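Local coordinates for protein tyrosinase (Aspergillus oryzae, PDB 6JU8) that probably oxidises L-tyrosine and L-dopa to L-dopaquinone with molecular oxygen at a dinuclear copper centre, a step of melanin biosynthesis, at residues A[334-339]-A[374-379]; A[268-273]-A[324-329]. The protein carries 1 engineered substitution. One frame throughout, in Å; residues are numbered along the deposited sequence.

Contact 1 uses the body of helix 328-340, contact 2 the lead-in to it, and the chemistry changes with the place. The centre of contact 1 is about 6 Å, and that of contact 2 about 19 Å, from the centre of the chain. Contact 1 is a matter of metal and imidazole rings: two helices meet at a copper ion. Contact 2 is buried too, but it joins a loop to the segment leading into the helix through a methionine, a tryptophan and a glutamine, with no metal. The two touch directly through Asn334, on the helix of contact 1, whose side chain meets Gln272 and Tyr271, so the loop of contact 2 lies against the copper-bearing helix.

Contact 1: A[334-339]-A[374-379]; sequences NVHNWV and LHHCNI. With CU (copper (II) ion), chain D.
His336 and His376 reach toward each other from two nearly antiparallel helix segments and bind the same copper ion, a metal joining elements whose axes come no closer than 11.6 Å. From CB the His336 side chain leads to an imidazole whose ND1 turns away from the metal to hydrogen-bond the carbonyl oxygen of Met360, which should fix the rotation of the ring. On the far side, CD2 of His336 lies 3.8 Å from NE2 of His375, CE1 flanks the coordinating atom, and NE2 binds the copper ion at 1.9 Å. NE2 of His376 binds it at the same length, and the two NE2 atoms of His336 and His376 stand 3.5 Å apart, with the rings rim to rim and their planes at 51°. Water 1 is a further ligand. With His332 as third histidine, this is one copper of the dinuclear type 3 centre; His71, His98 and His107 bind the other.

His375 does not bind the metal. With CG anti to the backbone N (chi1 179°), its ring extends toward helix 328-340 and sets an edge against the His336 face, a T-shaped pair with planes at 84°. Its CE1 packs on CG1 of Val335 at 3.4 Å, while NE2 hydrogen-bonds the carbonyl oxygen of His332. Helix 103-129 packs against His376 and Ile379, and helix 283-292 against Val335.

Contact 2: A[268-273]-A[324-329]; sequences HPWYQN and NWMNLE
Met326 holds CG anti to its backbone N (chi1 179°) and stays extended through chi2 before bending at chi3 (-69°), a shape that carries SD to the indole of Trp270 and swings CE to the amide of Gln272. The glutamine chain is itself bent at chi2 (88°), which folds its carboxamide over the centre of the Tyr271 ring, with CD 3.5 Å above the plane. This sandwiches the amide group between the phenol and the methionine methyl: CE of Met326 lies 3.5 Å from OE1 of Gln272 and 3.7 Å from its CD.

The sulfur approaches the six-membered ring of Trp270 at the CE3-CZ3 side, SD lying 3.8 Å from CZ3 and 4.5 Å from the ring centroid in an oblique Met-aromatic contact. The arrangement illustrates how a flexible thioether can fill the angle between two flat groups, one aromatic and one polar, without a directional bond to either. In the central domain of this tyrosinase it joins the loop between helices 258-267 and 283-292 to the lead-in of helix 328-340, just before the N-cap Asn327, whose OD1 accepts a hydrogen bond from the backbone N of Ala330.

The polar ends of Trp270 and Gln272 find their partners in other parts of the chain. NE1 of Trp270 donates to the carbonyl oxygen of Pro281, and OE1 of Gln272 accepts from ND2 of Asn334, linking the buried amide to helix 328-340. Met286 of helix 283-292 packs against both Trp270 and Met326.

Contact 1: A[334-339]-A[374-379]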
ATOM      1  N   ASN A 334      -2.106  22.491  -0.711  1.00  8.52           N
ATOM      2  CA  ASN A 334      -1.504  21.730   0.383  1.00  8.66           C
ATOM      3  C   ASN A 334      -2.151  20.356   0.472  1.00  8.28           C
ATOM      4  O   ASN A 334      -1.456  19.341   0.637  1.00  9.23           O
ATOM      5  CB  ASN A 334      -1.654  22.514   1.686  1.00  9.94           C
ATOM      6  CG  ASN A 334      -0.599  23.585   1.806  1.00  9.87           C
ATOM      7  OD1 ASN A 334       0.549  23.300   2.162  1.00 10.16           O
ATOM      8  ND2 ASN A 334      -0.977  24.829   1.550  1.00 10.99           N
ATOM      9  N   VAL A 335      -3.482  20.265   0.398  1.00  7.99           N
ATOM     10  CA  VAL A 335      -4.118  18.947   0.507  1.00  8.48           C
ATOM     11  C   VAL A 335      -3.666  18.052  -0.630  1.00  8.43           C
ATOM     12  O   VAL A 335      -3.376  16.866  -0.409  1.00  8.75           O
ATOM     13  CB  VAL A 335      -5.649  19.096   0.566  1.00  8.60           C
ATOM     14  CG1 VAL A 335      -6.286  17.721   0.548  1.00  9.91           C
ATOM     15  CG2 VAL A 335      -6.042  19.858   1.821  1.00 10.40           C
ATOM     16  N   HIS A 336      -3.535  18.560  -1.864  1.00  9.16           N
ATOM     17  CA  HIS A 336      -2.954  17.761  -2.949  1.00  8.91           C
ATOM     18  C   HIS A 336      -1.593  17.189  -2.543  1.00  8.58           C
ATOM     19  O   HIS A 336      -1.307  16.002  -2.733  1.00  9.00           O
ATOM     20  CB  HIS A 336      -2.757  18.634  -4.185  1.00  8.28           C
ATOM     21  CG  HIS A 336      -3.881  18.663  -5.170  1.00  8.43           C
ATOM     22  ND1 HIS A 336      -4.127  17.608  -6.028  1.00 10.48           N
ATOM     23  CD2 HIS A 336      -4.798  19.609  -5.479  1.00  9.37           C
ATOM     24  CE1 HIS A 336      -5.134  17.903  -6.825  1.00 10.18           C
ATOM     25  NE2 HIS A 336      -5.595  19.098  -6.495  1.00  9.36           N
ATOM     26  N   ASN A 337      -0.728  18.048  -1.981  1.00  8.58           N
ATOM     27  CA  ASN A 337       0.613  17.584  -1.601  1.00  9.09           C
ATOM     28  C   ASN A 337       0.525  16.488  -0.545  1.00  8.32           C
ATOM     29  O   ASN A 337       1.263  15.488  -0.603  1.00  9.58           O
ATOM     30  CB  ASN A 337       1.434  18.750  -1.053  1.00 10.60           C
ATOM     31  CG  ASN A 337       1.879  19.697  -2.151  1.00 10.91           C
ATOM     32  OD1 ASN A 337       1.897  19.345  -3.323  1.00 14.48           O
ATOM     33  ND2 ASN A 337       2.255  20.898  -1.715  1.00 15.39           N
ATOM     34  N   TRP A 338      -0.332  16.703   0.449  1.00  8.67           N
ATOM     35  CA  TRP A 338      -0.374  15.786   1.600  1.00  8.85           C
ATOM     36  C   TRP A 338      -0.985  14.451   1.219  1.00  8.24           C
ATOM     37  O   TRP A 338      -0.632  13.435   1.804  1.00  9.95           O
ATOM     38  CB  TRP A 338      -1.132  16.429   2.776  1.00  9.09           C
ATOM     39  CG  TRP A 338      -0.498  17.718   3.213  1.00  8.52           C
ATOM     40  CD1 TRP A 338       0.785  18.129   3.010  1.00 10.45           C
ATOM     41  CD2 TRP A 338      -1.172  18.752   3.939  1.00  8.22           C
ATOM     42  NE1 TRP A 338       0.946  19.382   3.564  1.00 10.81           N
ATOM     43  CE2 TRP A 338      -0.227  19.781   4.141  1.00  9.78           C
ATOM     44  CE3 TRP A 338      -2.471  18.932   4.443  1.00  9.66           C
ATOM     45  CZ2 TRP A 338      -0.524  20.970   4.816  1.00  9.09           C
ATOM     46  CZ3 TRP A 338      -2.752  20.104   5.105  1.00  9.58           C
ATOM     47  CH2 TRP A 338      -1.793  21.117   5.304  1.00  9.33           C
ATOM     48  N   VAL A 339      -1.899  14.430   0.244  1.00  9.41           N
ATOM     49  CA  VAL A 339      -2.479  13.157  -0.210  1.00  9.50           C
ATOM     50  C   VAL A 339      -1.497  12.412  -1.094  1.00  8.90           C
ATOM     51  O   VAL A 339      -1.344  11.195  -0.966  1.00  9.57           O
ATOM     52  CB  VAL A 339      -3.781  13.408  -0.988  1.00  9.56           C
ATOM     53  CG1 VAL A 339      -4.299  12.136  -1.651  1.00 10.71           C
ATOM     54  CG2 VAL A 339      -4.854  13.967  -0.052  1.00 10.72           C
ATOM     55  N   LEU A 374     -12.903  13.534  -5.644  1.00  9.09           N
ATOM     56  CA  LEU A 374     -13.536  13.647  -4.318  1.00  8.68           C
ATOM     57  C   LEU A 374     -13.023  14.855  -3.562  1.00  7.95           C
ATOM     58  O   LEU A 374     -13.799  15.570  -2.916  1.00  8.78           O
ATOM     59  CB  LEU A 374     -13.270  12.357  -3.542  1.00 10.46           C
ATOM     60  CG  LEU A 374     -13.655  11.047  -4.224  1.00  9.90           C
ATOM     61  CD1 LEU A 374     -13.309   9.873  -3.315  1.00 11.94           C
ATOM     62  CD2 LEU A 374     -15.121  11.000  -4.640  1.00 12.43           C
ATOM     63  N   HIS A 375     -11.727  15.109  -3.704  1.00  7.91           N
ATOM     64  CA  HIS A 375     -11.140  16.361  -3.206  1.00  8.41           C
ATOM     65  C   HIS A 375     -11.806  17.558  -3.867  1.00  8.14           C
ATOM     66  O   HIS A 375     -12.261  18.505  -3.200  1.00  8.46           O
ATOM     67  CB  HIS A 375      -9.635  16.333  -3.495  1.00  8.45           C
ATOM     68  CG  HIS A 375      -8.897  17.555  -3.072  1.00  8.06           C
ATOM     69  ND1 HIS A 375      -9.107  18.183  -1.864  1.00  9.08           N
ATOM     70  CD2 HIS A 375      -7.884  18.219  -3.711  1.00  9.62           C
ATOM     71  CE1 HIS A 375      -8.265  19.211  -1.795  1.00  9.29           C
ATOM     72  NE2 HIS A 375      -7.512  19.268  -2.892  1.00  9.85           N
ATOM     73  N   HIS A 376     -11.860  17.551  -5.217  1.00  8.69           N
ATOM     74  CA  HIS A 376     -12.465  18.705  -5.874  1.00  8.06           C
ATOM     75  C   HIS A 376     -13.954  18.808  -5.616  1.00  8.52           C
ATOM     76  O   HIS A 376     -14.491  19.918  -5.632  1.00  8.92           O
ATOM     77  CB  HIS A 376     -12.146  18.678  -7.384  1.00  9.48           C
ATOM     78  CG  HIS A 376     -10.845  19.431  -7.575  1.00  8.95           C
ATOM     79  ND1 HIS A 376     -10.820  20.808  -7.516  1.00  9.59           N
ATOM     80  CD2 HIS A 376      -9.559  19.028  -7.648  1.00 10.31           C
ATOM     81  CE1 HIS A 376      -9.568  21.218  -7.616  1.00  9.66           C
ATOM     82  NE2 HIS A 376      -8.759  20.145  -7.700  1.00 10.27           N
ATOM     83  N   CYS A 377     -14.638  17.713  -5.318  1.00  8.34           N
ATOM     84  CA  CYS A 377     -16.025  17.819  -4.909  1.00  8.53           C
ATOM     85  C   CYS A 377     -16.131  18.595  -3.600  1.00  7.94           C
ATOM     86  O   CYS A 377     -16.992  19.499  -3.469  1.00  8.96           O
ATOM     87  CB  CYS A 377     -16.651  16.409  -4.886  1.00  9.88           C
ATOM     88  SG  CYS A 377     -18.454  16.578  -4.698  1.00 10.56           S
ATOM     89  N   ASN A 378     -15.220  18.371  -2.646  1.00  7.82           N
ATOM     90  CA  ASN A 378     -15.243  19.202  -1.443  1.00  8.06           C
ATOM     91  C   ASN A 378     -14.785  20.629  -1.708  1.00  8.71           C
ATOM     92  O   ASN A 378     -15.307  21.558  -1.079  1.00  8.88           O
ATOM     93  CB  ASN A 378     -14.385  18.618  -0.303  1.00  8.90           C
ATOM     94  CG  ASN A 378     -14.785  19.252   1.020  1.00  8.54           C
ATOM     95  OD1 ASN A 378     -15.990  19.364   1.314  1.00 10.23           O
ATOM     96  ND2 ASN A 378     -13.832  19.691   1.822  1.00  9.36           N
ATOM     97  N   ILE A 379     -13.841  20.859  -2.620  1.00  8.35           N
ATOM     98  CA  ILE A 379     -13.481  22.250  -2.950  1.00  8.29           C
ATOM     99  C   ILE A 379     -14.695  22.968  -3.525  1.00  7.57           C
ATOM    100  O   ILE A 379     -14.922  24.154  -3.224  1.00  8.95           O
ATOM    101  CB  ILE A 379     -12.265  22.274  -3.875  1.00  8.52           C
ATOM    102  CG1 ILE A 379     -11.039  21.662  -3.176  1.00  9.61           C
ATOM    103  CG2 ILE A 379     -11.986  23.669  -4.427  1.00  9.31           C
ATOM    104  CD1 ILE A 379     -10.650  22.371  -1.885  1.00  9.52           C
TER
HETATM  105 CU    CU D 502      -6.922  20.075  -7.427  0.53 10.87          CU
HETATM  106  O   HOH W   1      -6.428  20.778  -9.530  1.00 22.12           O

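Contact 2: A[268-273]-A[324-329]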
ATOM      1  N   HIS A 268      -0.060  18.587   8.962  1.00 10.39           N
ATOM      2  CA  HIS A 268      -0.300  19.787   8.179  1.00 10.40           C
ATOM      3  C   HIS A 268       0.939  20.603   7.862  1.00 10.62           C
ATOM      4  O   HIS A 268       0.990  21.789   8.205  1.00 12.45           O
ATOM      5  CB  HIS A 268      -1.374  20.641   8.874  1.00 12.82           C
ATOM      6  CG  HIS A 268      -1.102  20.999  10.296  1.00 11.98           C
ATOM      7  ND1 HIS A 268      -0.262  22.013  10.689  1.00 15.58           N
ATOM      8  CD2 HIS A 268      -1.594  20.457  11.437  1.00 11.75           C
ATOM      9  CE1 HIS A 268      -0.214  22.085  12.013  1.00 15.94           C
ATOM     10  NE2 HIS A 268      -1.033  21.170  12.484  1.00 14.60           N
ATOM     11  N   PRO A 269       1.926  20.036   7.170  1.00 11.08           N
ATOM     12  CA  PRO A 269       3.122  20.820   6.821  1.00 11.78           C
ATOM     13  C   PRO A 269       2.854  21.769   5.672  1.00 11.08           C
ATOM     14  O   PRO A 269       3.082  21.451   4.503  1.00 12.72           O
ATOM     15  CB  PRO A 269       4.117  19.714   6.459  1.00 13.93           C
ATOM     16  CG  PRO A 269       3.283  18.586   5.946  1.00 12.85           C
ATOM     17  CD  PRO A 269       1.998  18.637   6.720  1.00 12.14           C
ATOM     18  N   TRP A 270       2.343  22.958   6.039  1.00 11.92           N
ATOM     19  CA  TRP A 270       2.011  23.967   5.038  1.00 12.16           C
ATOM     20  C   TRP A 270       3.256  24.359   4.250  1.00 12.02           C
ATOM     21  O   TRP A 270       4.311  24.558   4.880  1.00 15.29           O
ATOM     22  CB  TRP A 270       1.470  25.248   5.701  1.00 11.75           C
ATOM     23  CG  TRP A 270       0.298  24.943   6.600  1.00 10.93           C
ATOM     24  CD1 TRP A 270       0.279  24.848   7.964  1.00 11.01           C
ATOM     25  CD2 TRP A 270      -1.050  24.702   6.185  1.00 10.18           C
ATOM     26  NE1 TRP A 270      -0.988  24.554   8.416  1.00 11.00           N
ATOM     27  CE2 TRP A 270      -1.821  24.459   7.339  1.00 10.22           C
ATOM     28  CE3 TRP A 270      -1.656  24.678   4.924  1.00 10.45           C
ATOM     29  CZ2 TRP A 270      -3.189  24.185   7.266  1.00 11.05           C
ATOM     30  CZ3 TRP A 270      -3.017  24.398   4.878  1.00 10.20           C
ATOM     31  CH2 TRP A 270      -3.773  24.155   6.021  1.00 10.68           C
ATOM     32  N   TYR A 271       3.173  24.522   2.937  1.00 11.31           N
ATOM     33  CA  TYR A 271       4.378  24.914   2.189  1.00 13.53           C
ATOM     34  C   TYR A 271       4.624  26.424   2.260  1.00 15.41           C
ATOM     35  O   TYR A 271       5.758  26.896   2.074  1.00 18.22           O
ATOM     36  CB  TYR A 271       4.349  24.424   0.740  1.00 16.06           C
ATOM     37  CG  TYR A 271       3.330  25.062  -0.183  1.00 15.25           C
ATOM     38  CD1 TYR A 271       3.545  26.298  -0.783  1.00 16.18           C
ATOM     39  CD2 TYR A 271       2.128  24.408  -0.446  1.00 14.19           C
ATOM     40  CE1 TYR A 271       2.615  26.898  -1.628  1.00 18.20           C
ATOM     41  CE2 TYR A 271       1.199  24.991  -1.280  1.00 15.64           C
ATOM     42  CZ  TYR A 271       1.436  26.219  -1.870  1.00 19.11           C
ATOM     43  OH  TYR A 271       0.474  26.766  -2.703  1.00 19.66           O
ATOM     44  N   GLN A 272       3.583  27.200   2.526  1.00 14.76           N
ATOM     45  CA  GLN A 272       3.739  28.653   2.588  1.00 16.19           C
ATOM     46  C   GLN A 272       4.523  29.082   3.830  1.00 20.26           C
ATOM     47  O   GLN A 272       4.538  28.378   4.838  1.00 19.47           O
ATOM     48  CB  GLN A 272       2.359  29.308   2.604  1.00 17.67           C
ATOM     49  CG  GLN A 272       1.579  29.234   1.305  1.00 16.54           C
ATOM     50  CD  GLN A 272       0.754  27.959   1.238  1.00 15.26           C
ATOM     51  OE1 GLN A 272       0.891  27.029   2.037  1.00 15.16           O
ATOM     52  NE2 GLN A 272      -0.092  27.890   0.228  1.00 19.85           N
ATOM     53  N   ASN A 273       5.172  30.240   3.709  1.00 20.22           N
ATOM     54  CA  ASN A 273       5.849  30.898   4.825  1.00 22.26           C
ATOM     55  C   ASN A 273       4.815  31.470   5.792  1.00 21.78           C
ATOM     56  O   ASN A 273       4.116  32.415   5.412  1.00 24.13           O
ATOM     57  CB  ASN A 273       6.738  31.997   4.262  1.00 29.46           C
ATOM     58  CG  ASN A 273       7.350  32.927   5.282  1.00 35.59           C
ATOM     59  OD1 ASN A 273       7.378  32.618   6.474  1.00 40.03           O
ATOM     60  ND2 ASN A 273       7.852  34.070   4.811  1.00 45.23           N
ATOM     61  N   ASN A 324      -3.414  35.583   8.737  1.00 32.55           N
ATOM     62  CA  ASN A 324      -3.990  34.597   9.632  1.00 26.25           C
ATOM     63  C   ASN A 324      -5.151  33.853   8.978  1.00 18.74           C
ATOM     64  O   ASN A 324      -5.955  33.197   9.638  1.00 19.61           O
ATOM     65  CB  ASN A 324      -4.400  35.250  10.946  1.00 25.95           C
ATOM     66  CG  ASN A 324      -3.160  35.665  11.730  1.00 33.03           C
ATOM     67  OD1 ASN A 324      -2.092  35.062  11.632  1.00 48.49           O
ATOM     68  ND2 ASN A 324      -3.304  36.720  12.521  1.00 43.83           N
ATOM     69  N   TRP A 325      -5.223  33.880   7.655  1.00 16.17           N
ATOM     70  CA  TRP A 325      -6.114  32.971   6.925  1.00 13.93           C
ATOM     71  C   TRP A 325      -5.454  32.671   5.580  1.00 12.31           C
ATOM     72  O   TRP A 325      -4.604  33.430   5.115  1.00 14.81           O
ATOM     73  CB  TRP A 325      -7.528  33.533   6.739  1.00 15.46           C
ATOM     74  CG  TRP A 325      -7.568  34.804   5.941  1.00 16.24           C
ATOM     75  CD1 TRP A 325      -7.452  36.077   6.432  1.00 17.77           C
ATOM     76  CD2 TRP A 325      -7.721  34.927   4.524  1.00 16.64           C
ATOM     77  NE1 TRP A 325      -7.527  36.986   5.407  1.00 18.84           N
ATOM     78  CE2 TRP A 325      -7.687  36.311   4.228  1.00 18.91           C
ATOM     79  CE3 TRP A 325      -7.875  34.036   3.460  1.00 18.64           C
ATOM     80  CZ2 TRP A 325      -7.807  36.820   2.929  1.00 23.00           C
ATOM     81  CZ3 TRP A 325      -7.996  34.538   2.173  1.00 21.84           C
ATOM     82  CH2 TRP A 325      -7.963  35.918   1.919  1.00 22.16           C
ATOM     83  N   MET A 326      -5.900  31.588   4.964  1.00 11.86           N
ATOM     84  CA  MET A 326      -5.348  31.117   3.698  1.00 11.83           C
ATOM     85  C   MET A 326      -6.473  30.918   2.688  1.00 10.96           C
ATOM     86  O   MET A 326      -7.525  30.389   3.051  1.00 11.64           O
ATOM     87  CB  MET A 326      -4.606  29.800   3.942  1.00 13.50           C
ATOM     88  CG  MET A 326      -3.993  29.177   2.703  1.00 13.31           C
ATOM     89  SD  MET A 326      -3.018  27.727   3.125  1.00 13.50           S
ATOM     90  CE  MET A 326      -1.630  28.445   3.985  1.00 15.36           C
ATOM     91  N   ASN A 327      -6.283  31.329   1.434  1.00 10.95           N
ATOM     92  CA  ASN A 327      -7.336  31.219   0.426  1.00 10.34           C
ATOM     93  C   ASN A 327      -7.638  29.764   0.043  1.00  9.13           C
ATOM     94  O   ASN A 327      -6.886  28.829   0.324  1.00 10.32           O
ATOM     95  CB  ASN A 327      -6.949  32.060  -0.793  1.00 12.16           C
ATOM     96  CG  ASN A 327      -5.773  31.505  -1.548  1.00 10.62           C
ATOM     97  OD1 ASN A 327      -5.900  30.515  -2.257  1.00 10.97           O
ATOM     98  ND2 ASN A 327      -4.605  32.138  -1.418  1.00 15.02           N
ATOM     99  N   LEU A 328      -8.773  29.573  -0.637  1.00  9.07           N
ATOM    100  CA  LEU A 328      -9.245  28.255  -1.024  1.00  7.93           C
ATOM    101  C   LEU A 328      -8.234  27.471  -1.858  1.00  9.04           C
ATOM    102  O   LEU A 328      -7.970  26.278  -1.644  1.00  9.24           O
ATOM    103  CB  LEU A 328     -10.515  28.417  -1.876  1.00  8.76           C
ATOM    104  CG  LEU A 328     -11.104  27.122  -2.448  1.00  8.05           C
ATOM    105  CD1 LEU A 328     -11.844  26.368  -1.346  1.00 10.74           C
ATOM    106  CD2 LEU A 328     -12.029  27.442  -3.614  1.00 10.53           C
ATOM    107  N   GLU A 329      -7.627  28.144  -2.846  1.00  8.44           N
ATOM    108  CA  GLU A 329      -6.726  27.439  -3.754  1.00  8.61           C
ATOM    109  C   GLU A 329      -5.464  26.998  -3.007  1.00  9.07           C
ATOM    110  O   GLU A 329      -4.997  25.875  -3.221  1.00  9.10           O
ATOM    111  CB  GLU A 329      -6.352  28.337  -4.930  1.00 10.30           C
ATOM    112  CG  GLU A 329      -5.549  27.614  -5.996  1.00 10.53           C
ATOM    113  CD  GLU A 329      -5.310  28.436  -7.245  1.00 10.09           C
ATOM    114  OE1 GLU A 329      -5.553  29.662  -7.285  1.00 10.82           O
ATOM    115  OE2 GLU A 329      -4.816  27.820  -8.211  1.00 11.54           O
TER